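Purine nucleoside phosphorylase (Bacillus licheniformis, PDB 6DZD) probably catalyses the phosphorolysis of adenosine, inosine and S-methyl-5'-thioadenosine to the free base and the corresponding ribose or methylthioribose 1-phosphate, and probably also deaminates adenosine. Local coordinates at residues 150-164 against 225-238. Residues are numbered along the deposited sequence; the frame is centred on the assembly and turned at random.
Sequences AGWKGTALGIAASMV and LKEVNRQLLVHAGI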
loop_
_atom_site.group_PDB
_atom_site.type_symbol
_atom_site.label_atom_id
_atom_site.label_comp_id
_atom_site.label_asym_id
_atom_site.label_seq_id
_atom_site.Cartn_x
_atom_site.Cartn_y
_atom_site.Cartn_z
ATOM N N ALA A 150 -2.787 3.673 3.162
ATOM C CA ALA A 150 -3.872 4.630 3.416
ATOM C C ALA A 150 -5.201 3.906 3.575
ATOM O O ALA A 150 -5.839 3.567 2.578
ATOM C CB ALA A 150 -3.986 5.658 2.296
ATOM N N GLY A 151 -5.621 3.691 4.829
ATOM C CA GLY A 151 -7.000 3.361 5.129
ATOM C C GLY A 151 -7.849 4.614 5.049
ATOM O O GLY A 151 -7.450 5.627 4.473
ATOM N N TRP A 152 -9.029 4.563 5.659
ATOM C CA TRP A 152 -9.834 5.777 5.663
ATOM C C TRP A 152 -9.189 6.861 6.523
ATOM O O TRP A 152 -9.283 8.058 6.191
ATOM C CB TRP A 152 -11.262 5.483 6.125
ATOM C CG TRP A 152 -11.437 5.272 7.601
ATOM C CD1 TRP A 152 -11.584 4.076 8.243
ATOM C CD2 TRP A 152 -11.520 6.283 8.619
ATOM N NE1 TRP A 152 -11.750 4.275 9.593
ATOM C CE2 TRP A 152 -11.716 5.621 9.853
ATOM C CE3 TRP A 152 -11.444 7.681 8.609
ATOM C CZ2 TRP A 152 -11.831 6.312 11.068
ATOM C CZ3 TRP A 152 -11.561 8.364 9.816
ATOM C CH2 TRP A 152 -11.754 7.673 11.028
ATOM N N LYS A 153 -8.512 6.458 7.611
ATOM C CA LYS A 153 -7.821 7.423 8.464
ATOM C C LYS A 153 -6.661 8.076 7.724
ATOM O O LYS A 153 -6.588 9.309 7.605
ATOM C CB LYS A 153 -7.301 6.744 9.728
ATOM C CG LYS A 153 -8.338 6.552 10.773
ATOM C CD LYS A 153 -7.923 5.503 11.803
ATOM C CE LYS A 153 -8.966 5.424 12.945
ATOM N NZ LYS A 153 -8.494 4.672 14.166
ATOM N N GLY A 154 -5.746 7.253 7.203
ATOM C CA GLY A 154 -4.625 7.799 6.458
ATOM C C GLY A 154 -5.077 8.580 5.254
ATOM O O GLY A 154 -4.395 9.504 4.818
ATOM N N THR A 155 -6.237 8.231 4.708
ATOM C CA THR A 155 -6.760 8.985 3.582
ATOM C C THR A 155 -7.228 10.355 4.040
ATOM O O THR A 155 -6.828 11.380 3.474
ATOM C CB THR A 155 -7.863 8.187 2.891
ATOM O OG1 THR A 155 -7.287 6.966 2.402
ATOM C CG2 THR A 155 -8.453 8.976 1.709
ATOM N N ALA A 156 -8.022 10.395 5.110
ATOM C CA ALA A 156 -8.439 11.678 5.660
ATOM C C ALA A 156 -7.239 12.519 6.095
ATOM O O ALA A 156 -7.283 13.745 6.013
ATOM C CB ALA A 156 -9.402 11.445 6.829
ATOM N N LEU A 157 -6.146 11.887 6.527
ATOM C CA LEU A 157 -4.960 12.644 6.904
ATOM C C LEU A 157 -4.186 13.150 5.701
ATOM O O LEU A 157 -3.369 14.066 5.854
ATOM C CB LEU A 157 -4.028 11.795 7.766
ATOM C CG LEU A 157 -4.468 11.621 9.222
ATOM C CD1 LEU A 157 -3.705 10.472 9.903
ATOM C CD2 LEU A 157 -4.339 12.912 10.014
ATOM N N GLY A 158 -4.434 12.590 4.520
ATOM C CA GLY A 158 -3.699 12.975 3.330
ATOM C C GLY A 158 -2.278 12.452 3.323
ATOM O O GLY A 158 -1.369 13.144 2.843
ATOM N N ILE A 159 -2.063 11.229 3.819
ATOM C CA ILE A 159 -0.714 10.675 3.816
ATOM C C ILE A 159 -0.153 10.594 2.396
ATOM O O ILE A 159 1.065 10.706 2.203
ATOM C CB ILE A 159 -0.705 9.297 4.498
ATOM C CG1 ILE A 159 0.734 8.815 4.711
ATOM C CG2 ILE A 159 -1.462 8.306 3.668
ATOM C CD1 ILE A 159 0.839 7.403 5.305
ATOM N N ALA A 160 -1.016 10.414 1.382
ATOM C CA ALA A 160 -0.527 10.358 0.007
ATOM C C ALA A 160 -0.009 11.716 -0.460
ATOM O O ALA A 160 1.006 11.791 -1.165
ATOM C CB ALA A 160 -1.622 9.839 -0.926
ATOM N N ALA A 161 -0.672 12.807 -0.067
ATOM C CA ALA A 161 -0.189 14.116 -0.477
ATOM C C ALA A 161 1.080 14.498 0.268
ATOM O O ALA A 161 1.906 15.248 -0.266
ATOM C CB ALA A 161 -1.271 15.172 -0.269
ATOM N N SER A 162 1.259 13.991 1.495
ATOM C CA SER A 162 2.482 14.276 2.234
ATOM C C SER A 162 3.692 13.635 1.574
ATOM O O SER A 162 4.787 14.198 1.590
ATOM C CB SER A 162 2.356 13.781 3.671
ATOM O OG SER A 162 1.502 14.611 4.428
ATOM N N MET A 163 3.518 12.466 0.976
ATOM C CA MET A 163 4.640 11.871 0.269
ATOM C C MET A 163 5.120 12.795 -0.831
ATOM O O MET A 163 6.328 12.999 -0.993
ATOM C CB MET A 163 4.260 10.508 -0.311
ATOM C CG MET A 163 5.470 9.807 -0.882
ATOM S SD MET A 163 6.600 9.277 0.427
ATOM C CE MET A 163 5.709 7.828 1.047
ATOM N N VAL A 164 4.182 13.357 -1.601
ATOM C CA VAL A 164 4.544 14.245 -2.698
ATOM C C VAL A 164 5.130 15.544 -2.161
ATOM O O VAL A 164 6.113 16.067 -2.702
ATOM C CB VAL A 164 3.328 14.505 -3.601
ATOM C CG1 VAL A 164 3.685 15.494 -4.672
ATOM C CG2 VAL A 164 2.810 13.211 -4.201
ATOM N N LEU A 225 -12.142 4.758 -1.669
ATOM C CA LEU A 225 -10.929 5.293 -1.052
ATOM C C LEU A 225 -9.800 5.500 -2.058
ATOM O O LEU A 225 -8.929 6.351 -1.838
ATOM C CB LEU A 225 -10.470 4.359 0.063
ATOM C CG LEU A 225 -11.321 4.429 1.317
ATOM C CD1 LEU A 225 -10.880 3.364 2.278
ATOM C CD2 LEU A 225 -11.247 5.846 1.924
ATOM N N LYS A 226 -9.787 4.727 -3.151
ATOM C CA LYS A 226 -8.782 4.926 -4.192
ATOM C C LYS A 226 -8.948 6.285 -4.861
ATOM O O LYS A 226 -7.966 6.916 -5.262
ATOM C CB LYS A 226 -8.892 3.825 -5.248
ATOM C CG LYS A 226 -8.626 2.397 -4.800
ATOM C CD LYS A 226 -8.796 1.462 -5.992
ATOM C CE LYS A 226 -8.936 0.029 -5.570
ATOM N NZ LYS A 226 -9.445 -0.821 -6.685
ATOM N N GLU A 227 -10.191 6.737 -5.012
ATOM C CA GLU A 227 -10.438 7.959 -5.765
ATOM C C GLU A 227 -10.054 9.191 -4.963
ATOM O O GLU A 227 -9.544 10.166 -5.522
ATOM C CB GLU A 227 -11.904 8.014 -6.201
ATOM C CG GLU A 227 -12.276 9.216 -7.049
ATOM C CD GLU A 227 -11.529 9.291 -8.385
ATOM O OE1 GLU A 227 -10.836 8.311 -8.780
ATOM O OE2 GLU A 227 -11.653 10.356 -9.038
ATOM N N VAL A 228 -10.312 9.174 -3.658
ATOM C CA VAL A 228 -9.875 10.281 -2.825
ATOM C C VAL A 228 -8.364 10.382 -2.861
ATOM O O VAL A 228 -7.802 11.480 -2.912
ATOM C CB VAL A 228 -10.384 10.113 -1.388
ATOM C CG1 VAL A 228 -10.009 11.328 -0.565
ATOM C CG2 VAL A 228 -11.879 9.873 -1.378
ATOM N N ASN A 229 -7.682 9.241 -2.815
ATOM C CA ASN A 229 -6.231 9.280 -2.901
ATOM C C ASN A 229 -5.771 9.750 -4.278
ATOM O O ASN A 229 -4.861 10.582 -4.380
ATOM C CB ASN A 229 -5.652 7.920 -2.543
ATOM C CG ASN A 229 -5.630 7.692 -1.053
ATOM O OD1 ASN A 229 -4.734 8.163 -0.355
ATOM N ND2 ASN A 229 -6.628 6.991 -0.549
ATOM N N ARG A 230 -6.399 9.263 -5.349
ATOM C CA ARG A 230 -6.045 9.787 -6.662
ATOM C C ARG A 230 -6.254 11.293 -6.714
ATOM O O ARG A 230 -5.423 12.025 -7.262
ATOM C CB ARG A 230 -6.846 9.097 -7.754
ATOM C CG ARG A 230 -6.376 9.465 -9.136
ATOM C CD ARG A 230 -7.499 9.290 -10.164
ATOM N NE ARG A 230 -8.561 10.275 -9.992
ATOM C CZ ARG A 230 -8.465 11.533 -10.416
ATOM N NH1 ARG A 230 -9.462 12.386 -10.228
ATOM N NH2 ARG A 230 -7.359 11.936 -11.028
ATOM N N GLN A 231 -7.342 11.775 -6.117
ATOM C CA GLN A 231 -7.577 13.210 -6.078
ATOM C C GLN A 231 -6.485 13.911 -5.291
ATOM O O GLN A 231 -6.038 14.997 -5.672
ATOM C CB GLN A 231 -8.953 13.505 -5.484
ATOM C CG GLN A 231 -10.107 13.258 -6.437
ATOM C CD GLN A 231 -11.429 13.810 -5.933
ATOM O OE1 GLN A 231 -11.486 14.893 -5.350
ATOM N NE2 GLN A 231 -12.508 13.076 -6.185
ATOM N N LEU A 232 -6.003 13.281 -4.219
ATOM C CA LEU A 232 -4.990 13.918 -3.396
ATOM C C LEU A 232 -3.640 13.992 -4.097
ATOM O O LEU A 232 -2.900 14.963 -3.894
ATOM C CB LEU A 232 -4.859 13.167 -2.084
ATOM C CG LEU A 232 -6.017 13.447 -1.135
ATOM C CD1 LEU A 232 -6.105 12.320 -0.108
ATOM C CD2 LEU A 232 -5.851 14.818 -0.480
ATOM N N LEU A 233 -3.323 13.005 -4.951
ATOM C CA LEU A 233 -2.102 13.061 -5.755
ATOM C C LEU A 233 -2.170 14.183 -6.784
ATOM O O LEU A 233 -1.217 14.960 -6.927
ATOM C CB LEU A 233 -1.867 11.718 -6.447
ATOM C CG LEU A 233 -1.653 10.506 -5.534
ATOM C CD1 LEU A 233 -1.609 9.185 -6.316
ATOM C CD2 LEU A 233 -0.395 10.679 -4.714
ATOM N N VAL A 234 -3.297 14.298 -7.497
ATOM C CA VAL A 234 -3.445 15.353 -8.496
ATOM C C VAL A 234 -3.377 16.717 -7.822
ATOM O O VAL A 234 -2.745 17.657 -8.327
ATOM C CB VAL A 234 -4.763 15.182 -9.272
ATOM C CG1 VAL A 234 -4.944 16.320 -10.274
ATOM C CG2 VAL A 234 -4.823 13.822 -9.963
ATOM N N HIS A 235 -4.042 16.840 -6.671
ATOM C CA HIS A 235 -3.936 18.043 -5.863
ATOM C C HIS A 235 -2.486 18.304 -5.496
ATOM O O HIS A 235 -2.017 19.445 -5.554
ATOM C CB HIS A 235 -4.800 17.875 -4.618
ATOM C CG HIS A 235 -4.771 19.038 -3.678
ATOM N ND1 HIS A 235 -5.487 20.196 -3.903
ATOM C CD2 HIS A 235 -4.150 19.201 -2.487
ATOM C CE1 HIS A 235 -5.288 21.031 -2.901
ATOM N NE2 HIS A 235 -4.488 20.449 -2.026
ATOM N N ALA A 236 -1.741 17.250 -5.170
ATOM C CA ALA A 236 -0.369 17.446 -4.741
ATOM C C ALA A 236 0.551 17.865 -5.878
ATOM O O ALA A 236 1.673 18.307 -5.612
ATOM C CB ALA A 236 0.154 16.180 -4.084
ATOM N N GLY A 237 0.130 17.716 -7.128
ATOM C CA GLY A 237 0.955 18.128 -8.247
ATOM C C GLY A 237 1.307 17.005 -9.187
ATOM O O GLY A 237 2.032 17.229 -10.164
ATOM N N ILE A 238 0.872 15.790 -8.937
ATOM C CA ILE A 238 1.164 14.722 -9.888
ATOM C C ILE A 238 0.181 14.836 -11.047
ATOM O O ILE A 238 -1.036 14.928 -10.804
ATOM C CB ILE A 238 1.067 13.360 -9.214
ATOM C CG1 ILE A 238 2.146 13.222 -8.145
ATOM C CG2 ILE A 238 1.226 12.282 -10.232
ATOM C CD1 ILE A 238 2.200 11.838 -7.551
#
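N229 reaches from helix 225-236 to T155, its ND2 donating to T155 OG1 at 3.0 Å, nearly straight (160°) and close to the amide plane. The same nitrogen donates back to L225 O at 2.7 Å, so two acceptors fix the rotation of the amide. Its OD1 faces two methyls, A160 CB (3.6 Å) and A150 CB, in the notch between the end of strand 144-150 and helix 159-164. T155 keeps OG1 beside its backbone N (chi1 -62°), toward G151 O and N229, and this leaves CG2 anti to that N, against V228 CG1 at 3.6 Å. Cutting N229 back to an alanine would probably leave T155 OG1 and L225 O without this donor and open a gap beside the methyls of A150 and A160.

At one end, L225 CD2 rests against W152 CA. Farther along, L232 CD1 fills the hollow at the bend, against T155 O and G158 CA, where G158 closes helix 152-157 in a Schellman motif and N-caps the next. Small residues then bring helix 159-164 in, its axis 8.4 Å from that of helix 225-236 at 27°: A161 CB meets A236 CB, and L233 CD2 lies against A160. V164 straddles the A236 methyl, CB to CB 3.6 Å, with CG1 near A236 O and CG2 against I238 CD1 (3.7 Å).

The roughly parallel helices share one side of the mixed sheet that holds strands 133-139, 144-150 and 243-245: V133 supports L225 and N229, F137 touches L233 and M163, and I243 backs L233 and I238, while helix 195-201 packs on W152 and T155.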